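Local coordinates for putative gdp-fucose protein o-fucosyltransferase 1 (Caenorhabditis elegans, PDB 3ZY2), which belongs to the GDP-fucose protein O-fucosyltransferase family of GT-B-fold glycosyltransferases and holds guanosine-5'-diphosphate in its pocket, at residues A222-V227 with E258-S263. Residues are numbered along the deposited sequence; the frame is centred on the assembly and turned at random.
Sequences ADWVRV and EICSPS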
ATOM      1  N   ALA A 222      -1.057  22.602 -17.394  1.00 28.41           N
ATOM      2  CA  ALA A 222      -2.511  22.426 -17.294  1.00 30.18           C
ATOM      3  C   ALA A 222      -2.952  21.508 -16.152  1.00 30.04           C
ATOM      4  O   ALA A 222      -3.939  21.801 -15.472  1.00 30.15           O
ATOM      5  CB  ALA A 222      -3.080  21.939 -18.623  1.00 31.39           C
ATOM      6  N   ASP A 223      -2.210  20.418 -15.952  1.00 29.24           N
ATOM      7  CA  ASP A 223      -2.473  19.448 -14.876  1.00 29.85           C
ATOM      8  C   ASP A 223      -2.341  20.079 -13.492  1.00 28.35           C
ATOM      9  O   ASP A 223      -3.018  19.673 -12.548  1.00 28.37           O
ATOM     10  CB  ASP A 223      -1.495  18.266 -14.952  1.00 30.21           C
ATOM     11  CG  ASP A 223      -1.823  17.279 -16.072  1.00 34.36           C
ATOM     12  OD1 ASP A 223      -2.760  17.521 -16.880  1.00 39.80           O
ATOM     13  OD2 ASP A 223      -1.121  16.240 -16.138  1.00 37.89           O
ATOM     14  N   TRP A 224      -1.445  21.053 -13.371  1.00 26.85           N
ATOM     15  CA  TRP A 224      -1.229  21.728 -12.092  1.00 25.31           C
ATOM     16  C   TRP A 224      -2.424  22.575 -11.699  1.00 26.73           C
ATOM     17  O   TRP A 224      -2.869  22.554 -10.555  1.00 25.22           O
ATOM     18  CB  TRP A 224       0.007  22.622 -12.163  1.00 24.21           C
ATOM     19  CG  TRP A 224       0.348  23.272 -10.850  1.00 21.89           C
ATOM     20  CD1 TRP A 224       0.096  24.558 -10.488  1.00 22.75           C
ATOM     21  CD2 TRP A 224       0.951  22.642  -9.721  1.00 20.59           C
ATOM     22  NE1 TRP A 224       0.541  24.785  -9.208  1.00 20.46           N
ATOM     23  CE2 TRP A 224       1.079  23.628  -8.714  1.00 19.96           C
ATOM     24  CE3 TRP A 224       1.430  21.354  -9.473  1.00 21.98           C
ATOM     25  CZ2 TRP A 224       1.658  23.358  -7.475  1.00 19.17           C
ATOM     26  CZ3 TRP A 224       2.009  21.082  -8.243  1.00 20.57           C
ATOM     27  CH2 TRP A 224       2.116  22.074  -7.262  1.00 18.08           C
ATOM     28  N   VAL A 225      -2.935  23.349 -12.647  1.00 28.33           N
ATOM     29  CA  VAL A 225      -4.039  24.247 -12.326  1.00 31.50           C
ATOM     30  C   VAL A 225      -5.245  23.422 -11.865  1.00 32.38           C
ATOM     31  O   VAL A 225      -6.015  23.863 -11.010  1.00 33.71           O
ATOM     32  CB  VAL A 225      -4.379  25.237 -13.481  1.00 32.53           C
ATOM     33  CG1 VAL A 225      -3.095  25.859 -14.042  1.00 33.02           C
ATOM     34  CG2 VAL A 225      -5.210  24.576 -14.585  1.00 35.49           C
ATOM     35  N   ARG A 226      -5.362  22.210 -12.398  1.00 33.51           N
ATOM     36  CA  ARG A 226      -6.431  21.297 -12.002  1.00 34.93           C
ATOM     37  C   ARG A 226      -6.240  20.726 -10.594  1.00 34.55           C
ATOM     38  O   ARG A 226      -7.206  20.605  -9.842  1.00 35.12           O
ATOM     39  CB  ARG A 226      -6.630  20.188 -13.041  1.00 35.79           C
ATOM     40  CG  ARG A 226      -7.208  20.690 -14.369  1.00 38.67           C
ATOM     41  CD  ARG A 226      -7.717  19.541 -15.237  1.00 42.41           C
ATOM     42  NE  ARG A 226      -6.815  18.391 -15.174  1.00 43.73           N
ATOM     43  CZ  ARG A 226      -5.867  18.109 -16.066  1.00 45.31           C
ATOM     44  NH1 ARG A 226      -5.682  18.879 -17.135  1.00 45.91           N
ATOM     45  NH2 ARG A 226      -5.108  17.034 -15.888  1.00 45.91           N
ATOM     46  N   VAL A 227      -4.999  20.376 -10.252  1.00 33.57           N
ATOM     47  CA  VAL A 227      -4.627  19.989  -8.888  1.00 33.23           C
ATOM     48  C   VAL A 227      -5.042  21.064  -7.866  1.00 32.83           C
ATOM     49  O   VAL A 227      -5.666  20.765  -6.837  1.00 33.43           O
ATOM     50  CB  VAL A 227      -3.098  19.673  -8.815  1.00 32.50           C
ATOM     51  CG1 VAL A 227      -2.542  19.731  -7.385  1.00 33.27           C
ATOM     52  CG2 VAL A 227      -2.804  18.323  -9.463  1.00 34.08           C
ATOM     53  N   GLU A 258      -4.897  30.630  -4.445  1.00 32.54           N
ATOM     54  CA  GLU A 258      -4.011  31.780  -4.685  1.00 32.13           C
ATOM     55  C   GLU A 258      -2.548  31.422  -4.409  1.00 29.82           C
ATOM     56  O   GLU A 258      -1.638  31.947  -5.042  1.00 30.10           O
ATOM     57  CB  GLU A 258      -4.403  32.970  -3.797  1.00 33.77           C
ATOM     58  CG  GLU A 258      -5.640  33.751  -4.228  1.00 38.09           C
ATOM     59  CD  GLU A 258      -6.050  34.809  -3.205  1.00 42.95           C
ATOM     60  OE1 GLU A 258      -6.286  34.455  -2.025  1.00 45.20           O
ATOM     61  OE2 GLU A 258      -6.161  35.999  -3.581  1.00 46.08           O
ATOM     62  N   ILE A 259      -2.329  30.539  -3.442  1.00 27.87           N
ATOM     63  CA  ILE A 259      -0.983  30.068  -3.109  1.00 25.09           C
ATOM     64  C   ILE A 259      -0.581  28.950  -4.064  1.00 23.78           C
ATOM     65  O   ILE A 259       0.536  28.914  -4.562  1.00 21.30           O
ATOM     66  CB  ILE A 259      -0.923  29.609  -1.630  1.00 25.50           C
ATOM     67  CG1 ILE A 259      -1.066  30.826  -0.708  1.00 26.40           C
ATOM     68  CG2 ILE A 259       0.349  28.816  -1.308  1.00 24.01           C
ATOM     69  CD1 ILE A 259      -1.496  30.466   0.705  1.00 27.63           C
ATOM     70  N   CYS A 260      -1.505  28.039  -4.343  1.00 22.91           N
ATOM     71  CA  CYS A 260      -1.184  26.893  -5.180  1.00 21.93           C
ATOM     72  C   CYS A 260      -0.944  27.308  -6.635  1.00 21.92           C
ATOM     73  O   CYS A 260      -0.011  26.831  -7.285  1.00 19.67           O
ATOM     74  CB  CYS A 260      -2.330  25.883  -5.117  1.00 22.56           C
ATOM     75  SG  CYS A 260      -1.992  24.287  -5.853  1.00 23.49           S
ATOM     76  N   SER A 261      -1.798  28.198  -7.126  1.00 22.44           N
ATOM     77  CA  SER A 261      -1.775  28.628  -8.521  1.00 23.58           C
ATOM     78  C   SER A 261      -2.042  30.131  -8.618  1.00 23.74           C
ATOM     79  O   SER A 261      -3.168  30.539  -8.935  1.00 24.97           O
ATOM     80  CB  SER A 261      -2.830  27.834  -9.318  1.00 24.36           C
ATOM     81  OG  SER A 261      -2.644  28.018 -10.707  1.00 28.96           O
ATOM     82  N   PRO A 262      -1.024  30.965  -8.329  1.00 23.03           N
ATOM     83  CA  PRO A 262      -1.194  32.421  -8.428  1.00 22.89           C
ATOM     84  C   PRO A 262      -1.599  32.840  -9.837  1.00 23.82           C
ATOM     85  O   PRO A 262      -1.164  32.212 -10.821  1.00 23.82           O
ATOM     86  CB  PRO A 262       0.200  32.989  -8.131  1.00 22.50           C
ATOM     87  CG  PRO A 262       0.990  31.879  -7.617  1.00 22.59           C
ATOM     88  CD  PRO A 262       0.358  30.582  -8.015  1.00 21.84           C
ATOM     89  N   SER A 263      -2.420  33.886  -9.919  1.00 24.32           N
ATOM     90  CA  SER A 263      -2.805  34.495 -11.197  1.00 24.83           C
ATOM     91  C   SER A 263      -1.577  35.145 -11.808  1.00 24.28           C
ATOM     92  O   SER A 263      -0.638  35.475 -11.089  1.00 22.72           O
ATOM     93  CB  SER A 263      -3.898  35.550 -11.003  1.00 26.31           C
ATOM     94  OG  SER A 263      -3.432  36.663 -10.254  1.00 26.74           O
TER
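V225 and S261 mark the closest approach of two backbones, their CA atoms 6.2 Å apart, where the helical turn 222-227 meets the place at which the short helix ending at C260 gives way to an extended loop. S261 is the first residue to abandon helical angles, and the carbonyl of C260 is taken by a side chain: W224 NE1 donates to C260 O at 2.9 Å, with an N-H...O angle of 156°. The oxygen lies at the edge of the indole, near the ring plane, whereas the donor stands 39° above the carbonyl plane. With CG anti to the backbone N (chi1 -176°), W224 carries its ring across to the second segment. There C260 SG adds an oblique sulfur-aromatic contact, 4.8 Å from the centroid of the W224 five-membered ring. Farther along, at the S261 end, V225 CG1 lies 4.0 Å from S261 OG. N331 ND2 also bonds to C260 O, and the C260-C228 disulfide separately ties the end of helix 257-260 to helix 222-229. Two donors thus satisfy a buried carbonyl at a helix end, and the W224 bond orients a side chain whose nearest approach to the bound guanosine-5'-diphosphate is about 4 Å.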